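Local structure of ALDH21) (Physcomitrella patens subsp. patens, 5MZ5) at residues Ile42-Lys47 with Leu236-Leu242. The protein is an NADP(+)-dependent aldehyde dehydrogenase that oxidises succinic semialdehyde, and possibly also glyceraldehyde 3-phosphate, to the corresponding acid. Residues are numbered along the deposited sequence; the frame is centred on the assembly and turned at random.
Sequences IFLASK and LGAFSIL
Phe43 and Ile241 form one antiparallel hydrogen-bonded pair, by which a β-hairpin with a type I' turn (Leu44-Lys47) docks on strand 239-241, an edge strand, within the chain, of the Rossmann-type sheet of this aldehyde dehydrogenase. Phe43 N reaches Ile241 O at 3.0 Å, nearly straight at 167°, and Ile241 N returns to Phe43 O at 2.9 Å on a more bent path. That carbonyl also receives a CA-H...O contact from Ser240. Beyond this pair a side chain replaces the backbone acceptor: Ser240 OG, set beside its own backbone N (chi1 -78°), takes the N-H of Ala45 at 2.8 Å and 170°. At the turn, Ser46 N binds Phe239 O nearly along the C=O axis, although its hydrogen points off the line. Ser46 OG accepts from Gly237 N at 2.8 Å, while Ser46 O is bound by His229 of helix 219-229. Leu44 and Lys47 satisfy each other's N-H and carbonyl within the hairpin. The Phe239 ring underlies the turn, one face beneath Ser46 CA in a CH-π contact; next to it, the Phe43 ring lies obliquely alongside. A serine in place of Phe239 would probably keep the backbone bond to Ser46 but open a gap under the turn and leave Phe43 freer to turn. Phe239 CE2 meets Phe43 CB at 3.6 Å.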
loop_
_atom_site.group_PDB
_atom_site.type_symbol
_atom_site.label_atom_id
_atom_site.label_comp_id
_atom_site.label_asym_id
_atom_site.label_seq_id
_atom_site.Cartn_x
_atom_site.Cartn_y
_atom_site.Cartn_z
ATOM N N ILE A 42 19.205 -29.636 23.325
ATOM C CA ILE A 42 17.927 -29.266 22.738
ATOM C C ILE A 42 17.455 -28.052 23.521
ATOM O O ILE A 42 18.007 -27.767 24.592
ATOM C CB ILE A 42 16.900 -30.425 22.626
ATOM C CG1 ILE A 42 16.550 -31.033 24.002
ATOM C CG2 ILE A 42 17.444 -31.479 21.665
ATOM C CD1 ILE A 42 15.333 -32.000 24.034
ATOM N N PHE A 43 16.490 -27.308 22.978
ATOM C CA PHE A 43 16.063 -26.091 23.631
ATOM C C PHE A 43 14.650 -26.187 24.124
ATOM O O PHE A 43 13.730 -26.399 23.352
ATOM C CB PHE A 43 16.326 -24.868 22.721
ATOM C CG PHE A 43 17.821 -24.665 22.565
ATOM C CD1 PHE A 43 18.537 -23.909 23.490
ATOM C CD2 PHE A 43 18.530 -25.321 21.557
ATOM C CE1 PHE A 43 19.929 -23.783 23.388
ATOM C CE2 PHE A 43 19.915 -25.214 21.474
ATOM C CZ PHE A 43 20.607 -24.452 22.397
ATOM N N LEU A 44 14.501 -26.079 25.442
ATOM C CA LEU A 44 13.228 -26.172 26.136
ATOM C C LEU A 44 13.002 -24.879 26.890
ATOM O O LEU A 44 13.734 -24.581 27.842
ATOM C CB LEU A 44 13.227 -27.398 27.072
ATOM C CG LEU A 44 12.033 -27.583 28.023
ATOM C CD1 LEU A 44 10.737 -27.721 27.263
ATOM C CD2 LEU A 44 12.218 -28.820 28.886
ATOM N N ALA A 45 11.990 -24.096 26.441
ATOM C CA ALA A 45 11.622 -22.798 27.013
ATOM C C ALA A 45 12.867 -21.877 27.098
ATOM O O ALA A 45 13.177 -21.338 28.171
ATOM C CB ALA A 45 10.978 -22.993 28.384
ATOM N N SER A 46 13.597 -21.767 25.942
ATOM C CA SER A 46 14.809 -20.954 25.693
ATOM C C SER A 46 16.108 -21.485 26.308
ATOM O O SER A 46 17.160 -20.852 26.159
ATOM C CB SER A 46 14.601 -19.506 26.144
ATOM O OG SER A 46 13.325 -19.007 25.789
ATOM N N LYS A 47 16.041 -22.624 27.008
ATOM C CA LYS A 47 17.192 -23.140 27.740
ATOM C C LYS A 47 17.761 -24.452 27.185
ATOM O O LYS A 47 16.995 -25.338 26.794
ATOM C CB LYS A 47 16.863 -23.261 29.249
ATOM C CG LYS A 47 16.410 -21.931 29.861
ATOM C CD LYS A 47 16.851 -21.768 31.296
ATOM C CE LYS A 47 16.721 -20.348 31.800
ATOM N NZ LYS A 47 17.622 -19.387 31.093
ATOM N N LEU A 236 12.007 -15.170 28.082
ATOM C CA LEU A 236 12.155 -16.570 28.484
ATOM C C LEU A 236 10.903 -17.367 28.085
ATOM O O LEU A 236 9.780 -16.920 28.320
ATOM C CB LEU A 236 12.399 -16.656 29.992
ATOM C CG LEU A 236 12.853 -18.010 30.516
ATOM C CD1 LEU A 236 14.333 -18.260 30.171
ATOM C CD2 LEU A 236 12.599 -18.110 32.027
ATOM N N GLY A 237 11.116 -18.497 27.426
ATOM C CA GLY A 237 10.036 -19.346 26.934
ATOM C C GLY A 237 9.511 -18.991 25.557
ATOM O O GLY A 237 8.573 -19.632 25.086
ATOM N N ALA A 238 10.116 -17.981 24.886
ATOM C CA ALA A 238 9.737 -17.530 23.530
ATOM C C ALA A 238 9.967 -18.633 22.485
ATOM O O ALA A 238 9.333 -18.640 21.416
ATOM C CB ALA A 238 10.547 -16.308 23.152
ATOM N N PHE A 239 10.911 -19.527 22.765
ATOM C CA PHE A 239 11.204 -20.592 21.820
ATOM C C PHE A 239 11.571 -21.898 22.485
ATOM O O PHE A 239 12.114 -21.926 23.590
ATOM C CB PHE A 239 12.306 -20.160 20.816
ATOM C CG PHE A 239 13.725 -20.241 21.330
ATOM C CD1 PHE A 239 14.265 -19.214 22.102
ATOM C CD2 PHE A 239 14.505 -21.369 21.092
ATOM C CE1 PHE A 239 15.565 -19.308 22.609
ATOM C CE2 PHE A 239 15.807 -21.456 21.594
ATOM C CZ PHE A 239 16.325 -20.430 22.354
ATOM N N SER A 240 11.295 -22.978 21.758
ATOM C CA SER A 240 11.690 -24.342 22.051
ATOM C C SER A 240 12.000 -24.978 20.707
ATOM O O SER A 240 11.281 -24.732 19.739
ATOM C CB SER A 240 10.588 -25.110 22.769
ATOM O OG SER A 240 10.553 -24.752 24.138
ATOM N N ILE A 241 13.105 -25.720 20.638
ATOM C CA ILE A 241 13.546 -26.463 19.445
ATOM C C ILE A 241 13.831 -27.888 19.926
ATOM O O ILE A 241 14.818 -28.123 20.632
ATOM C CB ILE A 241 14.728 -25.815 18.654
ATOM C CG1 ILE A 241 14.389 -24.355 18.240
ATOM C CG2 ILE A 241 15.126 -26.694 17.412
ATOM C CD1 ILE A 241 15.549 -23.550 17.812
ATOM N N LEU A 242 12.889 -28.800 19.623
ATOM C CA LEU A 242 12.935 -30.186 20.070
ATOM C C LEU A 242 12.774 -31.230 18.939
ATOM O O LEU A 242 11.680 -31.351 18.376
ATOM C CB LEU A 242 11.860 -30.474 21.147
ATOM C CG LEU A 242 11.355 -29.353 22.047
ATOM C CD1 LEU A 242 9.867 -29.528 22.321
ATOM C CD2 LEU A 242 12.106 -29.347 23.376
#